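Local coordinates for Bd3460 (PDB 5CEC), which probably protects the predator from its own endopeptidase Bd3459 by binding it as an ankyrin-repeat immunity protein, at residues T162-R173 with L192-V203; V104-E113 with R137-S148. One frame throughout, in Å; residues are numbered along the deposited sequence.

Contact 1: residues T162-R173 with L192-V203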
loop_
_atom_site.group_PDB
_atom_site.type_symbol
_atom_site.label_atom_id
_atom_site.label_comp_id
_atom_site.label_asym_id
_atom_site.label_seq_id
_atom_site.Cartn_x
_atom_site.Cartn_y
_atom_site.Cartn_z
ATOM N N THR B 162 -11.134 11.599 26.742
ATOM C CA THR B 162 -12.060 11.174 27.764
ATOM C C THR B 162 -11.386 10.683 29.017
ATOM O O THR B 162 -11.972 10.748 30.091
ATOM C CB THR B 162 -12.973 10.074 27.216
ATOM O OG1 THR B 162 -13.660 10.599 26.087
ATOM C CG2 THR B 162 -13.949 9.536 28.277
ATOM N N LEU B 163 -10.161 10.184 28.863
ATOM C CA LEU B 163 -9.345 9.689 29.966
ATOM C C LEU B 163 -8.462 10.765 30.611
ATOM O O LEU B 163 -7.671 10.476 31.488
ATOM C CB LEU B 163 -8.506 8.506 29.476
ATOM C CG LEU B 163 -9.299 7.377 28.789
ATOM C CD1 LEU B 163 -8.377 6.239 28.368
ATOM C CD2 LEU B 163 -10.411 6.876 29.694
ATOM N N GLY B 164 -8.612 12.005 30.184
ATOM C CA GLY B 164 -7.850 13.111 30.707
ATOM C C GLY B 164 -6.471 13.278 30.132
ATOM O O GLY B 164 -5.652 13.940 30.756
ATOM N N GLU B 165 -6.211 12.667 28.972
ATOM C CA GLU B 165 -4.877 12.700 28.385
ATOM C C GLU B 165 -4.852 13.575 27.150
ATOM O O GLU B 165 -5.796 13.588 26.359
ATOM C CB GLU B 165 -4.441 11.267 28.024
ATOM C CG GLU B 165 -4.223 10.433 29.270
ATOM C CD GLU B 165 -3.556 9.089 29.033
ATOM O OE1 GLU B 165 -3.380 8.683 27.857
ATOM O OE2 GLU B 165 -3.230 8.426 30.036
ATOM N N THR B 166 -3.749 14.301 26.992
ATOM C CA THR B 166 -3.423 15.062 25.800
ATOM C C THR B 166 -2.391 14.314 24.968
ATOM O O THR B 166 -1.910 13.225 25.327
ATOM C CB THR B 166 -2.863 16.420 26.220
ATOM O OG1 THR B 166 -1.690 16.175 26.995
ATOM C CG2 THR B 166 -3.876 17.189 27.045
ATOM N N ALA B 167 -2.052 14.894 23.829
ATOM C CA ALA B 167 -1.029 14.320 22.932
ATOM C C ALA B 167 0.284 14.048 23.619
ATOM O O ALA B 167 0.962 13.079 23.291
ATOM C CB ALA B 167 -0.812 15.221 21.737
ATOM N N LEU B 168 0.644 14.900 24.583
ATOM C CA LEU B 168 1.879 14.679 25.338
ATOM C C LEU B 168 1.926 13.294 25.968
ATOM O O LEU B 168 2.990 12.689 26.035
ATOM C CB LEU B 168 2.062 15.776 26.391
ATOM C CG LEU B 168 3.455 15.819 27.028
ATOM C CD1 LEU B 168 4.501 16.315 26.036
ATOM C CD2 LEU B 168 3.458 16.755 28.213
ATOM N N PHE B 169 0.787 12.818 26.450
ATOM C CA PHE B 169 0.708 11.486 27.069
ATOM C C PHE B 169 0.904 10.383 26.031
ATOM O O PHE B 169 1.589 9.380 26.286
ATOM C CB PHE B 169 -0.666 11.299 27.736
ATOM C CG PHE B 169 -0.833 12.056 29.011
ATOM C CD1 PHE B 169 -0.981 13.439 29.040
ATOM C CD2 PHE B 169 -0.860 11.379 30.207
ATOM C CE1 PHE B 169 -1.146 14.090 30.233
ATOM C CE2 PHE B 169 -1.022 12.027 31.404
ATOM C CZ PHE B 169 -1.182 13.389 31.425
ATOM N N ALA B 170 0.271 10.526 24.865
ATOM C CA ALA B 170 0.410 9.507 23.828
ATOM C C ALA B 170 1.842 9.371 23.345
ATOM O O ALA B 170 2.354 8.275 23.185
ATOM C CB ALA B 170 -0.509 9.832 22.661
ATOM N N VAL B 171 2.483 10.511 23.104
ATOM C CA VAL B 171 3.870 10.533 22.684
ATOM C C VAL B 171 4.795 10.125 23.810
ATOM O O VAL B 171 5.833 9.485 23.570
ATOM C CB VAL B 171 4.233 11.897 22.080
ATOM C CG1 VAL B 171 5.711 12.086 21.898
ATOM C CG2 VAL B 171 3.419 12.133 20.814
ATOM N N ALA B 172 4.446 10.454 25.041
ATOM C CA ALA B 172 5.229 9.965 26.187
ATOM C C ALA B 172 5.292 8.446 26.160
ATOM O O ALA B 172 6.344 7.865 26.431
ATOM C CB ALA B 172 4.622 10.457 27.493
ATOM N N ARG B 173 4.157 7.781 25.886
ATOM C CA ARG B 173 4.198 6.304 25.822
ATOM C C ARG B 173 4.932 5.782 24.592
ATOM O O ARG B 173 5.799 4.900 24.708
ATOM C CB ARG B 173 2.797 5.743 25.785
ATOM C CG ARG B 173 2.016 5.917 27.047
ATOM C CD ARG B 173 0.818 4.989 27.070
ATOM N NE ARG B 173 -0.004 5.182 28.256
ATOM C CZ ARG B 173 -0.955 6.097 28.400
ATOM N NH1 ARG B 173 -1.229 6.968 27.432
ATOM N NH2 ARG B 173 -1.595 6.146 29.547
ATOM N N LEU B 192 -0.176 18.636 33.486
ATOM C CA LEU B 192 -1.511 18.037 33.497
ATOM C C LEU B 192 -1.459 16.632 34.066
ATOM O O LEU B 192 -0.485 15.904 33.878
ATOM C CB LEU B 192 -2.109 18.005 32.092
ATOM C CG LEU B 192 -2.287 19.382 31.445
ATOM C CD1 LEU B 192 -2.759 19.267 30.009
ATOM C CD2 LEU B 192 -3.299 20.195 32.240
ATOM N N LYS B 193 -2.535 16.249 34.723
ATOM C CA LYS B 193 -2.714 14.884 35.171
ATOM C C LYS B 193 -3.959 14.296 34.519
ATOM O O LYS B 193 -4.965 14.986 34.345
ATOM C CB LYS B 193 -2.876 14.878 36.683
ATOM C CG LYS B 193 -1.584 15.179 37.424
ATOM C CD LYS B 193 -1.765 15.148 38.924
ATOM C CE LYS B 193 -0.409 15.270 39.598
ATOM N NZ LYS B 193 -0.524 15.244 41.076
ATOM N N ASN B 194 -3.886 13.017 34.156
ATOM C CA ASN B 194 -5.027 12.303 33.625
ATOM C C ASN B 194 -5.980 11.904 34.741
ATOM O O ASN B 194 -5.776 12.246 35.913
ATOM C CB ASN B 194 -4.579 11.111 32.750
ATOM C CG ASN B 194 -3.944 9.990 33.545
ATOM O OD1 ASN B 194 -4.041 9.940 34.767
ATOM N ND2 ASN B 194 -3.289 9.079 32.838
ATOM N N LYS B 195 -7.045 11.194 34.364
ATOM C CA LYS B 195 -8.081 10.838 35.328
ATOM C C LYS B 195 -7.638 9.771 36.358
ATOM O O LYS B 195 -8.311 9.591 37.389
ATOM C CB LYS B 195 -9.393 10.469 34.614
ATOM C CG LYS B 195 -10.119 11.697 34.083
ATOM C CD LYS B 195 -11.316 11.417 33.199
ATOM C CE LYS B 195 -11.941 12.734 32.740
ATOM N NZ LYS B 195 -13.144 12.497 31.864
ATOM N N LYS B 196 -6.502 9.109 36.099
ATOM C CA LYS B 196 -5.827 8.230 37.058
ATOM C C LYS B 196 -4.845 8.977 37.964
ATOM O O LYS B 196 -4.228 8.370 38.828
ATOM C CB LYS B 196 -5.085 7.088 36.357
ATOM C CG LYS B 196 -5.949 6.068 35.622
ATOM C CD LYS B 196 -4.994 5.043 35.041
ATOM C CE LYS B 196 -5.653 4.032 34.139
ATOM N NZ LYS B 196 -4.576 3.207 33.515
ATOM N N GLY B 197 -4.703 10.288 37.772
ATOM C CA GLY B 197 -3.750 11.091 38.528
ATOM C C GLY B 197 -2.315 11.046 38.039
ATOM O O GLY B 197 -1.402 11.466 38.747
ATOM N N GLN B 198 -2.111 10.524 36.837
ATOM C CA GLN B 198 -0.785 10.375 36.258
ATOM C C GLN B 198 -0.399 11.574 35.386
ATOM O O GLN B 198 -1.217 12.121 34.654
ATOM C CB GLN B 198 -0.722 9.136 35.354
ATOM C CG GLN B 198 -1.057 7.803 36.002
ATOM C CD GLN B 198 -1.084 6.703 34.943
ATOM O OE1 GLN B 198 -1.904 6.733 34.031
ATOM N NE2 GLN B 198 -0.168 5.745 35.050
ATOM N N THR B 199 0.866 11.958 35.452
ATOM C CA THR B 199 1.447 12.903 34.503
ATOM C C THR B 199 1.927 12.181 33.252
ATOM O O THR B 199 1.972 10.950 33.208
ATOM C CB THR B 199 2.648 13.608 35.125
ATOM O OG1 THR B 199 3.629 12.624 35.462
ATOM C CG2 THR B 199 2.253 14.407 36.386
ATOM N N ALA B 200 2.347 12.934 32.245
ATOM C CA ALA B 200 2.955 12.353 31.057
ATOM C C ALA B 200 4.231 11.586 31.407
ATOM O O ALA B 200 4.478 10.523 30.870
ATOM C CB ALA B 200 3.225 13.417 30.007
ATOM N N LEU B 201 5.049 12.128 32.297
ATOM C CA LEU B 201 6.237 11.417 32.756
ATOM C C LEU B 201 5.845 10.068 33.386
ATOM O O LEU B 201 6.476 9.047 33.104
ATOM C CB LEU B 201 6.995 12.278 33.779
ATOM C CG LEU B 201 8.203 11.613 34.450
ATOM C CD1 LEU B 201 9.177 11.070 33.414
ATOM C CD2 LEU B 201 8.891 12.608 35.359
ATOM N N ASP B 202 4.801 10.065 34.223
ATOM C CA ASP B 202 4.341 8.833 34.856
ATOM C C ASP B 202 4.028 7.784 33.763
ATOM O O ASP B 202 4.383 6.608 33.898
ATOM C CB ASP B 202 3.081 9.051 35.694
ATOM C CG ASP B 202 3.339 9.779 36.988
ATOM O OD1 ASP B 202 4.468 9.739 37.529
ATOM O OD2 ASP B 202 2.362 10.355 37.491
ATOM N N VAL B 203 3.333 8.182 32.706
ATOM C CA VAL B 203 2.927 7.186 31.708
ATOM C C VAL B 203 4.092 6.748 30.835
ATOM O O VAL B 203 4.116 5.625 30.347
ATOM C CB VAL B 203 1.670 7.588 30.886
ATOM C CG1 VAL B 203 0.535 7.973 31.813
ATOM C CG2 VAL B 203 1.948 8.669 29.866
HETATM O O HOH W 1 -6.781 8.198 32.814
HETATM O O HOH W 2 -5.428 16.437 31.884
HETATM O O HOH W 3 1.739 3.994 30.284
HETATM O O HOH W 4 -1.962 4.815 32.161
#
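Asn194 and Glu165 lie side by side, amide and carboxylate planes only 9° apart, and tie the turn of 192-203 to the loop before helix 167-174. Followed from its root, Asn194 first sets CB 3.4 Å from Leu163 O and against Glu165 CG. The amide is then turned between the backbone N and carbonyl carbon (chi1 69°), which sends Asn194 ND2 to Glu165 OE2 at 2.9 Å, on the anti lone pair, and also to Gln198 OE1. Asn194 OD1 folds back over its own turn and accepts from Gln198 N. The syn lone pair of Glu165 OE2 is taken by Arg173 NH2, while Arg173 NH1 reaches Glu165 OE1 at 2.8 Å; with Asn194 ND2, three N-H donors fix the rotation of the carboxylate. Val203 CB lies over one guanidinium face. Deeper in, the Phe169 ring receives Ala200 CB 4.3 Å from its centroid, 8° off the normal, and meets Gln198 O at its edge. Farther out, Lys195 N donates to Leu163 O at 3.0 Å in a nearly straight bond. Gly164 CA, in a residue of positive phi, lies 4.1 Å from Asn194 CA. Loop against loop and helix 167-174 against helix 200-206, this is the side-by-side stacking expected of ankyrin repeats.

Contact 2: residues V104-E113 with R137-S148; sequences VTNDAYDVAE and RAAQNNKKTAES
The Tyr109 ring lies against Asn142, whose CB stands 3.4 Å from the ring centroid, a CH-pi contact over the face. The Asn142 amide continues across this face, its plane 16° from the ring. With CG anti to the backbone N (chi1 -170°), Asn142 can also turn OD1 back to Thr145 N at 2.9 Å, capping helix 143-152. Thr145 is the knob of the tight part: its side chain sits among Val104, Tyr109, Ala112 and Glu113, with CG2 in plane at the ring edge. The axes of the short helical segments 109-113 and 143-148 approach to 9.9 Å and lie 19° from parallel. Near the phenol end, Tyr109 OH rests 3.5 Å from Ala138 CA and beside Asn141 CB. Asn141 and Asn142 also hydrogen-bond Gln400 and Ser345 of the Bd3459 chain, so the contact also forms part of the surface that binds the enzyme.

The margins are looser. Thr105 CG2 approaches the Arg137 guanidinium obliquely, 3.8 Å from Arg137 NH1, and a water accepting from Arg137 NH1 and donating to Thr105 O bridges the two residues; Arg137 NH2 pairs with Asp132. At the other margin Lys144, an exposed residue, extends past Glu113, Lys144 NZ being 4.9 Å from Glu113 OE1 without direct contact.

Glu113, bent at chi2, accepts from Ser148 OG on the syn lone pair of OE1 and from Thr145 OG1 on the anti side of OE2, tilted out of the carboxylate plane, each at 2.8 Å. Two hydroxyl donors, with lysine nearby, would favour a charged carboxylate, and the two bonds add a directional polar link between helices 109-117 and 143-152.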
loop_
_atom_site.group_PDB
_atom_site.type_symbol
_atom_site.label_atom_id
_atom_site.label_comp_id
_atom_site.label_asym_id
_atom_site.label_seq_id
_atom_site.Cartn_x
_atom_site.Cartn_y
_atom_site.Cartn_z
ATOM N N VAL B 104 -7.799 11.116 8.790
ATOM C CA VAL B 104 -6.680 11.092 9.733
ATOM C C VAL B 104 -6.454 9.692 10.256
ATOM O O VAL B 104 -5.314 9.183 10.267
ATOM C CB VAL B 104 -6.910 12.121 10.858
ATOM C CG1 VAL B 104 -5.969 11.892 12.020
ATOM C CG2 VAL B 104 -6.748 13.517 10.258
ATOM N N THR B 105 -7.521 9.028 10.694
ATOM C CA THR B 105 -7.359 7.725 11.332
ATOM C C THR B 105 -6.939 6.625 10.363
ATOM O O THR B 105 -6.387 5.621 10.805
ATOM C CB THR B 105 -8.627 7.269 12.065
ATOM O OG1 THR B 105 -9.700 7.194 11.145
ATOM C CG2 THR B 105 -8.983 8.215 13.221
ATOM N N ASN B 106 -7.175 6.808 9.070
ATOM C CA ASN B 106 -6.696 5.879 8.056
ATOM C C ASN B 106 -5.439 6.345 7.340
ATOM O O ASN B 106 -5.090 5.788 6.308
ATOM C CB ASN B 106 -7.829 5.551 7.077
ATOM C CG ASN B 106 -8.868 4.610 7.680
ATOM O OD1 ASN B 106 -8.709 3.367 7.625
ATOM N ND2 ASN B 106 -9.930 5.172 8.259
ATOM N N ASP B 107 -4.736 7.316 7.931
ATOM C CA ASP B 107 -3.463 7.827 7.425
ATOM C C ASP B 107 -3.560 8.407 6.023
ATOM O O ASP B 107 -2.561 8.495 5.312
ATOM C CB ASP B 107 -2.351 6.767 7.502
ATOM C CG ASP B 107 -1.952 6.395 8.913
ATOM O OD1 ASP B 107 -2.652 6.666 9.885
ATOM O OD2 ASP B 107 -0.889 5.807 9.104
ATOM N N ALA B 108 -4.743 8.932 5.667
ATOM C CA ALA B 108 -4.943 9.650 4.415
ATOM C C ALA B 108 -4.725 11.135 4.672
ATOM O O ALA B 108 -5.643 11.940 4.674
ATOM C CB ALA B 108 -6.313 9.387 3.843
ATOM N N TYR B 109 -3.473 11.488 4.916
ATOM C CA TYR B 109 -3.138 12.833 5.342
ATOM C C TYR B 109 -3.164 13.859 4.219
ATOM O O TYR B 109 -3.429 15.025 4.486
ATOM C CB TYR B 109 -1.806 12.819 6.090
ATOM C CG TYR B 109 -1.996 12.316 7.507
ATOM C CD1 TYR B 109 -2.600 13.122 8.466
ATOM C CD2 TYR B 109 -1.626 11.018 7.898
ATOM C CE1 TYR B 109 -2.809 12.693 9.763
ATOM C CE2 TYR B 109 -1.841 10.571 9.194
ATOM C CZ TYR B 109 -2.422 11.407 10.129
ATOM O OH TYR B 109 -2.620 11.025 11.429
ATOM N N ASP B 110 -2.973 13.430 2.977
ATOM C CA ASP B 110 -3.285 14.316 1.845
ATOM C C ASP B 110 -4.765 14.734 1.820
ATOM O O ASP B 110 -5.108 15.913 1.605
ATOM C CB ASP B 110 -2.871 13.677 0.503
ATOM C CG ASP B 110 -3.504 12.223 0.246
ATOM O OD1 ASP B 110 -4.026 11.490 1.189
ATOM O OD2 ASP B 110 -3.464 11.826 -0.947
ATOM N N VAL B 111 -5.636 13.765 2.060
ATOM C CA VAL B 111 -7.055 14.022 2.136
ATOM C C VAL B 111 -7.356 14.917 3.336
ATOM O O VAL B 111 -8.145 15.878 3.247
ATOM C CB VAL B 111 -7.872 12.717 2.194
ATOM C CG1 VAL B 111 -9.320 13.021 2.532
ATOM C CG2 VAL B 111 -7.792 11.963 0.872
ATOM N N ALA B 112 -6.729 14.622 4.459
ATOM C CA ALA B 112 -6.969 15.417 5.668
ATOM C C ALA B 112 -6.618 16.888 5.371
ATOM O O ALA B 112 -7.390 17.799 5.739
ATOM C CB ALA B 112 -6.133 14.910 6.839
ATOM N N GLU B 113 -5.463 17.132 4.737
ATOM C CA GLU B 113 -5.091 18.498 4.395
ATOM C C GLU B 113 -6.107 19.173 3.512
ATOM O O GLU B 113 -6.428 20.343 3.741
ATOM C CB GLU B 113 -3.698 18.583 3.766
ATOM C CG GLU B 113 -2.583 18.262 4.751
ATOM C CD GLU B 113 -2.493 19.303 5.833
ATOM O OE1 GLU B 113 -2.095 20.445 5.533
ATOM O OE2 GLU B 113 -2.905 18.997 6.960
ATOM N N ARG B 137 -4.380 12.221 17.424
ATOM C CA ARG B 137 -4.123 11.182 16.465
ATOM C C ARG B 137 -3.116 11.656 15.413
ATOM O O ARG B 137 -2.169 10.939 15.046
ATOM C CB ARG B 137 -5.434 10.676 15.842
ATOM C CG ARG B 137 -5.262 9.482 14.914
ATOM C CD ARG B 137 -4.611 8.262 15.550
ATOM N NE ARG B 137 -5.246 7.935 16.833
ATOM C CZ ARG B 137 -6.371 7.227 16.997
ATOM N NH1 ARG B 137 -6.949 6.641 15.970
ATOM N NH2 ARG B 137 -6.901 7.115 18.202
ATOM N N ALA B 138 -3.318 12.866 14.893
ATOM C CA ALA B 138 -2.344 13.464 13.957
ATOM C C ALA B 138 -0.970 13.668 14.606
ATOM O O ALA B 138 0.058 13.410 13.988
ATOM C CB ALA B 138 -2.883 14.774 13.427
ATOM N N ALA B 139 -0.943 14.079 15.866
ATOM C CA ALA B 139 0.326 14.339 16.549
ATOM C C ALA B 139 1.199 13.134 16.642
ATOM O O ALA B 139 2.416 13.237 16.564
ATOM C CB ALA B 139 0.100 14.926 17.939
ATOM N N GLN B 140 0.606 11.964 16.794
ATOM C CA GLN B 140 1.409 10.758 16.851
ATOM C C GLN B 140 1.994 10.379 15.507
ATOM O O GLN B 140 2.930 9.618 15.471
ATOM C CB GLN B 140 0.613 9.581 17.383
ATOM C CG GLN B 140 0.302 9.641 18.866
ATOM C CD GLN B 140 -0.195 8.302 19.407
ATOM O OE1 GLN B 140 -1.407 8.139 19.604
ATOM N NE2 GLN B 140 0.681 7.356 19.636
ATOM N N ASN B 141 1.459 10.884 14.402
ATOM C CA ASN B 141 1.683 10.301 13.080
ATOM C C ASN B 141 2.084 11.252 11.965
ATOM O O ASN B 141 2.810 10.833 11.088
ATOM C CB ASN B 141 0.427 9.533 12.657
ATOM C CG ASN B 141 0.205 8.317 13.513
ATOM O OD1 ASN B 141 1.012 7.380 13.504
ATOM N ND2 ASN B 141 -0.836 8.352 14.333
ATOM N N ASN B 142 1.541 12.469 11.900
ATOM C CA ASN B 142 1.812 13.359 10.774
ATOM C C ASN B 142 1.904 14.780 11.256
ATOM O O ASN B 142 0.897 15.401 11.566
ATOM C CB ASN B 142 0.735 13.205 9.689
ATOM C CG ASN B 142 1.101 13.931 8.421
ATOM O OD1 ASN B 142 1.044 15.167 8.367
ATOM N ND2 ASN B 142 1.524 13.177 7.402
ATOM N N LYS B 143 3.128 15.297 11.294
ATOM C CA LYS B 143 3.400 16.608 11.834
ATOM C C LYS B 143 2.731 17.735 11.050
ATOM O O LYS B 143 2.223 18.673 11.644
ATOM C CB LYS B 143 4.938 16.826 11.885
ATOM C CG LYS B 143 5.409 18.161 12.428
ATOM C CD LYS B 143 6.902 18.389 12.143
ATOM C CE LYS B 143 7.802 18.095 13.329
ATOM N NZ LYS B 143 9.026 18.943 13.247
ATOM N N LYS B 144 2.720 17.628 9.730
ATOM C CA LYS B 144 2.132 18.668 8.889
ATOM C C LYS B 144 0.649 18.819 9.217
ATOM O O LYS B 144 0.178 19.933 9.379
ATOM C CB LYS B 144 2.331 18.328 7.414
ATOM C CG LYS B 144 1.715 19.331 6.442
ATOM C CD LYS B 144 2.070 18.991 5.000
ATOM C CE LYS B 144 1.420 19.964 4.027
ATOM N NZ LYS B 144 1.745 19.637 2.610
ATOM N N THR B 145 -0.084 17.710 9.323
ATOM C CA THR B 145 -1.506 17.798 9.633
ATOM C C THR B 145 -1.744 18.223 11.077
ATOM O O THR B 145 -2.642 18.998 11.347
ATOM C CB THR B 145 -2.250 16.510 9.246
ATOM O OG1 THR B 145 -2.281 16.412 7.822
ATOM C CG2 THR B 145 -3.687 16.523 9.736
ATOM N N ALA B 146 -0.904 17.776 12.000
ATOM C CA ALA B 146 -1.024 18.251 13.370
ATOM C C ALA B 146 -0.910 19.801 13.400
ATOM O O ALA B 146 -1.663 20.478 14.105
ATOM C CB ALA B 146 0.038 17.594 14.254
ATOM N N GLU B 147 0.067 20.339 12.670
ATOM C CA GLU B 147 0.259 21.804 12.545
ATOM C C GLU B 147 -0.962 22.469 11.897
ATOM O O GLU B 147 -1.397 23.512 12.350
ATOM C CB GLU B 147 1.553 22.131 11.782
ATOM C CG GLU B 147 2.791 21.771 12.558
ATOM C CD GLU B 147 4.099 22.087 11.892
ATOM O OE1 GLU B 147 4.199 22.038 10.652
ATOM O OE2 GLU B 147 5.060 22.367 12.642
ATOM N N SER B 148 -1.505 21.869 10.841
ATOM C CA SER B 148 -2.690 22.417 10.210
ATOM C C SER B 148 -3.882 22.494 11.154
ATOM O O SER B 148 -4.660 23.450 11.107
ATOM C CB SER B 148 -3.050 21.646 8.949
ATOM O OG SER B 148 -2.029 21.782 7.954
HETATM O O HOH W 5 -5.798 5.434 13.469
#

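Contact 2 lies about 6 Å from the centre of the chain and contact 1 about 19 Å, their own centres being about 21 Å apart; contact 1 includes helix 200-206, the last but one of the chain, and so lies near the C-terminal end. They follow in series along the sequence and meet directly where helix 134-141 faces helix 167-174: Ala139 CB is 3.9 Å from Ala167 CB, and Gln140 OE1 is 3.6 Å from Ala170 CB. Both come within reach of Bd3459, but unequally. Eight residues of contact 2 do so, including Asp107, which forms a salt bridge to Lys403 of that chain, whereas contact 1 reaches it through Arg173 O, bonded to Asn411 of Bd3459.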